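Local structure of glutamate receptor IIB,Glutamate receptor IIB (Drosophila melanogaster, 4WXJ) at residues G80-L85 against R104-F109; C95-T98 against A102-S105. The protein probably serves as a subunit of a glutamate-gated ion channel at the fly neuromuscular junction, here represented by its ligand-binding domain with bound glutamate. All coordinates share one frame; numbering follows the deposited sequence.

Interaction 1. Residues G80-L85 against R104-F109; sequences GIIRQL and RSVVDF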
loop_
_atom_site.group_PDB
_atom_site.type_symbol
_atom_site.label_atom_id
_atom_site.label_comp_id
_atom_site.label_asym_id
_atom_site.label_seq_id
_atom_site.Cartn_x
_atom_site.Cartn_y
_atom_site.Cartn_z
ATOM N N GLY A 80 12.499 -2.480 -4.377
ATOM C CA GLY A 80 11.390 -3.129 -3.702
ATOM C C GLY A 80 10.881 -4.384 -4.383
ATOM O O GLY A 80 11.625 -5.083 -5.075
ATOM N N ILE A 81 9.596 -4.663 -4.180
ATOM C CA ILE A 81 8.962 -5.860 -4.716
ATOM C C ILE A 81 9.007 -5.885 -6.239
ATOM O O ILE A 81 9.224 -6.936 -6.840
ATOM C CB ILE A 81 7.493 -5.969 -4.252
ATOM C CG1 ILE A 81 7.429 -6.043 -2.723
ATOM C CG2 ILE A 81 6.822 -7.192 -4.877
ATOM C CD1 ILE A 81 6.027 -5.970 -2.150
ATOM N N ILE A 82 8.788 -4.728 -6.855
ATOM C CA ILE A 82 8.775 -4.630 -8.309
ATOM C C ILE A 82 10.118 -5.066 -8.899
ATOM O O ILE A 82 10.159 -5.741 -9.927
ATOM C CB ILE A 82 8.454 -3.194 -8.773
ATOM C CG1 ILE A 82 7.102 -2.736 -8.218
ATOM C CG2 ILE A 82 8.457 -3.103 -10.295
ATOM C CD1 ILE A 82 5.914 -3.568 -8.680
ATOM N N ARG A 83 11.211 -4.684 -8.244
ATOM C CA ARG A 83 12.548 -5.037 -8.721
ATOM C C ARG A 83 12.763 -6.550 -8.727
ATOM O O ARG A 83 13.306 -7.099 -9.687
ATOM C CB ARG A 83 13.621 -4.362 -7.863
ATOM C CG ARG A 83 15.058 -4.688 -8.272
ATOM C CD ARG A 83 15.344 -4.291 -9.715
ATOM N NE ARG A 83 16.721 -4.588 -10.110
ATOM C CZ ARG A 83 17.764 -3.799 -9.868
ATOM N NH1 ARG A 83 17.608 -2.651 -9.221
ATOM N NH2 ARG A 83 18.973 -4.162 -10.273
ATOM N N GLN A 84 12.335 -7.219 -7.661
ATOM C CA GLN A 84 12.502 -8.666 -7.548
ATOM C C GLN A 84 11.753 -9.411 -8.650
ATOM O O GLN A 84 12.172 -10.487 -9.077
ATOM C CB GLN A 84 12.024 -9.154 -6.181
ATOM C CG GLN A 84 12.794 -8.572 -5.015
ATOM C CD GLN A 84 14.280 -8.845 -5.110
ATOM O OE1 GLN A 84 14.703 -9.992 -5.250
ATOM N NE2 GLN A 84 15.082 -7.788 -5.049
ATOM N N LEU A 85 10.646 -8.834 -9.106
ATOM C CA LEU A 85 9.860 -9.435 -10.175
ATOM C C LEU A 85 10.521 -9.212 -11.533
ATOM O O LEU A 85 10.542 -10.109 -12.376
ATOM C CB LEU A 85 8.439 -8.865 -10.172
ATOM C CG LEU A 85 7.540 -9.404 -9.058
ATOM C CD1 LEU A 85 6.390 -8.457 -8.790
ATOM C CD2 LEU A 85 7.014 -10.780 -9.428
ATOM N N ARG A 104 2.923 -1.042 -14.070
ATOM C CA ARG A 104 2.307 -1.910 -15.065
ATOM C C ARG A 104 3.139 -1.966 -16.347
ATOM O O ARG A 104 2.987 -2.884 -17.153
ATOM C CB ARG A 104 0.886 -1.432 -15.373
ATOM C CG ARG A 104 0.104 -2.319 -16.331
ATOM C CD ARG A 104 -0.042 -3.740 -15.806
ATOM N NE ARG A 104 -0.829 -4.569 -16.713
ATOM C CZ ARG A 104 -0.341 -5.185 -17.785
ATOM N NH1 ARG A 104 0.945 -5.079 -18.099
ATOM N NH2 ARG A 104 -1.142 -5.913 -18.548
ATOM N N SER A 105 4.024 -0.990 -16.523
ATOM C CA SER A 105 4.883 -0.939 -17.702
ATOM C C SER A 105 6.011 -1.967 -17.640
ATOM O O SER A 105 6.532 -2.380 -18.677
ATOM C CB SER A 105 5.481 0.459 -17.868
ATOM O OG SER A 105 4.466 1.428 -18.065
ATOM N N VAL A 106 6.378 -2.380 -16.429
ATOM C CA VAL A 106 7.530 -3.261 -16.229
ATOM C C VAL A 106 7.150 -4.638 -15.684
ATOM O O VAL A 106 7.894 -5.603 -15.859
ATOM C CB VAL A 106 8.559 -2.615 -15.278
ATOM C CG1 VAL A 106 9.207 -1.410 -15.946
ATOM C CG2 VAL A 106 7.909 -2.218 -13.959
ATOM N N VAL A 107 6.000 -4.729 -15.018
ATOM C CA VAL A 107 5.491 -6.012 -14.542
ATOM C C VAL A 107 3.999 -6.122 -14.819
ATOM O O VAL A 107 3.330 -5.118 -15.060
ATOM C CB VAL A 107 5.744 -6.212 -13.027
ATOM C CG1 VAL A 107 7.235 -6.176 -12.725
ATOM C CG2 VAL A 107 5.006 -5.161 -12.203
ATOM N N ASP A 108 3.482 -7.345 -14.782
ATOM C CA ASP A 108 2.057 -7.583 -14.982
ATOM C C ASP A 108 1.331 -7.567 -13.642
ATOM O O ASP A 108 1.959 -7.614 -12.585
ATOM C CB ASP A 108 1.828 -8.919 -15.692
ATOM C CG ASP A 108 0.791 -8.827 -16.794
ATOM O OD1 ASP A 108 -0.254 -8.175 -16.583
ATOM O OD2 ASP A 108 1.024 -9.403 -17.876
ATOM N N PHE A 109 0.005 -7.497 -13.697
ATOM C CA PHE A 109 -0.825 -7.562 -12.500
ATOM C C PHE A 109 -1.996 -8.507 -12.709
ATOM O O PHE A 109 -2.495 -8.662 -13.824
ATOM C CB PHE A 109 -1.351 -6.177 -12.120
ATOM C CG PHE A 109 -0.404 -5.375 -11.274
ATOM C CD1 PHE A 109 0.510 -4.512 -11.857
ATOM C CD2 PHE A 109 -0.435 -5.479 -9.895
ATOM C CE1 PHE A 109 1.380 -3.771 -11.077
ATOM C CE2 PHE A 109 0.431 -4.739 -9.111
ATOM C CZ PHE A 109 1.339 -3.885 -9.704
#
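I82 and L85, one turn apart on helix 80-86, form a shallow groove that V107 fills. V107 points toward the helix from its CA, and both its methyls reach the helix side chains. CG1 enters the groove and lies 3.9 Å from L85 CB. On its other flank it meets the branch methyl of I82, with V107 CG1 to I82 CG2 at 4.1 Å. The second V107 methyl packs further along the same isoleucine, with V107 CG2 and I82 CD1 4.0 Å apart. I82 is thus a bump with two ends. With CG1 beside the backbone N (chi1 -58°), CG2 is anti to that N, which turns the branch methyl into the notch between the two valines. There I82 CG2 touches V106 CG2 at 3.8 Å, the two side chains crossing nearly at right angles. The segments meet in the first lobe of the two-lobed clamshell of ionotropic glutamate receptors, a periplasmic-binding-protein fold. Residues 105-107 lead from the short helix 101-104 into strand 108-123. I86 extends the helix surface and also touches V106 and V107, while L85 packs on A229 of strand 214-230 as well. The interlock is apolar. I82, L85 and V107 are buried, and V106 is partly exposed. Within 104-109, D108 OD1 sits over the centre of one face of the R104 guanidinium, 3.1 Å above its plane. This is a salt bridge of charges, with no N-H aimed at the oxygen. The same OD1 takes the backbone N-H of F109 on its anti lone pair, F109 N to D108 OD1 being 3.0 Å.

Interaction 2. Residues C95-T98 against A102-S105; sequences CDLT and ARRS. With GLU (glutamic acid), chain C.
R103 places CG beside its backbone N and anti to its carbonyl carbon (chi1 -71°), then runs extended to NE. This carries the guanidinium from helix 101-104 across to T98. The site is the glutamate pocket of the clamshell ligand-binding domain, and the arginine grips the alpha-carboxylate of the bound glutamate. R103 NH1 serves two acceptors: ligand O at 2.6 Å, by a nearly straight bond (171°), and T98 O at 2.7 Å. The latter bond is more bent (143°) but uses a lone pair in the carbonyl plane and stays close to the guanidinium plane. R103 NH2 bonds ligand OXT at 2.7 Å and also G69 O. T98 N adds a straight bond to ligand O, 2.9 Å long. A methionine in place of R103 would remove the guanidinium and would probably leave the carboxylate without its countercharge and T98 O without this donor. The ligand amino group is held from the same loop. Its N gives hydrogen bonds to D96 O at 2.6 Å and T98 OG1 at 2.7 Å. D96 offers that O from the centre of an inverse gamma turn, closed by a weak L97 N to C95 O bond. T98 OG1 is also hydrogen-bonded to E200, which binds the ligand too. L97 reaches over one face of the R103 guanidinium with one methyl: its CD1 lies 3.8 Å above the plane, offset toward the rim.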
loop_
_atom_site.group_PDB
_atom_site.type_symbol
_atom_site.label_atom_id
_atom_site.label_comp_id
_atom_site.label_asym_id
_atom_site.label_seq_id
_atom_site.Cartn_x
_atom_site.Cartn_y
_atom_site.Cartn_z
ATOM N N CYS A 95 1.249 -7.315 -1.406
ATOM C CA CYS A 95 1.053 -6.559 -0.170
ATOM C C CYS A 95 -0.046 -5.557 -0.502
ATOM O O CYS A 95 -0.866 -5.821 -1.382
ATOM C CB CYS A 95 2.325 -5.850 0.305
ATOM S SG CYS A 95 2.984 -4.636 -0.858
ATOM N N ASP A 96 -0.071 -4.414 0.176
ATOM C CA ASP A 96 -0.880 -3.295 -0.305
ATOM C C ASP A 96 -0.179 -2.690 -1.515
ATOM O O ASP A 96 0.316 -1.566 -1.468
ATOM C CB ASP A 96 -1.095 -2.235 0.781
ATOM C CG ASP A 96 0.188 -1.835 1.480
ATOM O OD1 ASP A 96 1.077 -2.701 1.649
ATOM O OD2 ASP A 96 0.304 -0.650 1.859
ATOM N N LEU A 97 -0.137 -3.463 -2.596
ATOM C CA LEU A 97 0.605 -3.088 -3.791
ATOM C C LEU A 97 -0.344 -2.461 -4.802
ATOM O O LEU A 97 -1.114 -3.154 -5.466
ATOM C CB LEU A 97 1.310 -4.312 -4.385
ATOM C CG LEU A 97 2.348 -4.064 -5.483
ATOM C CD1 LEU A 97 3.520 -3.237 -4.967
ATOM C CD2 LEU A 97 2.838 -5.394 -6.037
ATOM N N THR A 98 -0.287 -1.140 -4.900
ATOM C CA THR A 98 -1.204 -0.391 -5.744
ATOM C C THR A 98 -0.784 -0.442 -7.205
ATOM O O THR A 98 0.397 -0.303 -7.531
ATOM C CB THR A 98 -1.287 1.072 -5.299
ATOM O OG1 THR A 98 -1.636 1.125 -3.911
ATOM C CG2 THR A 98 -2.328 1.834 -6.118
ATOM N N ALA A 102 3.350 3.290 -14.164
ATOM C CA ALA A 102 4.779 3.007 -14.243
ATOM C C ALA A 102 5.075 1.546 -13.911
ATOM O O ALA A 102 5.892 0.904 -14.570
ATOM C CB ALA A 102 5.547 3.927 -13.309
ATOM N N ARG A 103 4.409 1.022 -12.887
ATOM C CA ARG A 103 4.617 -0.361 -12.475
ATOM C C ARG A 103 4.098 -1.335 -13.526
ATOM O O ARG A 103 4.751 -2.329 -13.840
ATOM C CB ARG A 103 3.936 -0.625 -11.135
ATOM C CG ARG A 103 4.615 0.056 -9.966
ATOM C CD ARG A 103 3.787 -0.056 -8.705
ATOM N NE ARG A 103 4.472 0.515 -7.548
ATOM C CZ ARG A 103 3.910 0.681 -6.356
ATOM N NH1 ARG A 103 2.647 0.330 -6.161
ATOM N NH2 ARG A 103 4.608 1.206 -5.359
ATOM N N ARG A 104 2.923 -1.042 -14.070
ATOM C CA ARG A 104 2.307 -1.910 -15.065
ATOM C C ARG A 104 3.139 -1.966 -16.347
ATOM O O ARG A 104 2.987 -2.884 -17.153
ATOM C CB ARG A 104 0.886 -1.432 -15.373
ATOM C CG ARG A 104 0.104 -2.319 -16.331
ATOM C CD ARG A 104 -0.042 -3.740 -15.806
ATOM N NE ARG A 104 -0.829 -4.569 -16.713
ATOM C CZ ARG A 104 -0.341 -5.185 -17.785
ATOM N NH1 ARG A 104 0.945 -5.079 -18.099
ATOM N NH2 ARG A 104 -1.142 -5.913 -18.548
ATOM N N SER A 105 4.024 -0.990 -16.523
ATOM C CA SER A 105 4.883 -0.939 -17.702
ATOM C C SER A 105 6.011 -1.967 -17.640
ATOM O O SER A 105 6.532 -2.380 -18.677
ATOM C CB SER A 105 5.481 0.459 -17.868
ATOM O OG SER A 105 4.466 1.428 -18.065
HETATM N N GLU C . 0.007 1.012 -1.759
HETATM C CA GLU C . 0.968 2.098 -2.098
HETATM C C GLU C . 1.944 1.627 -3.169
HETATM O O GLU C . 1.772 0.547 -3.735
HETATM C CB GLU C . 1.721 2.547 -0.848
HETATM C CG GLU C . 0.886 3.358 0.132
HETATM C CD GLU C . 0.751 4.826 -0.252
HETATM O OE1 GLU C . -0.058 5.529 0.387
HETATM O OE2 GLU C . 1.450 5.283 -1.185
HETATM O OXT GLU C . 2.919 2.307 -3.498
#

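The two contacts adjoin in the first lobe of the ligand-binding clamshell, with centres about 7 Å apart. Along the chain come 80-85, then 95-98, then 102-105 running into 104-109, so the interactions share R104 and S105. Helix 101-104 supplies the ligand-binding R103 to interaction 2, and the turn after it packs on helix 80-86 in interaction 1 before strand 108-123 begins. Side chains join the two: I82 CD1 lies 4.1 Å from R103 CG, F109 CE2 is 4.0 Å from L97 CD2, and I81 CD1 is 3.6 Å from C95 SG. Interaction 1 is thus apolar packing next to the pocket, touching the ligand-binding arginine through I82.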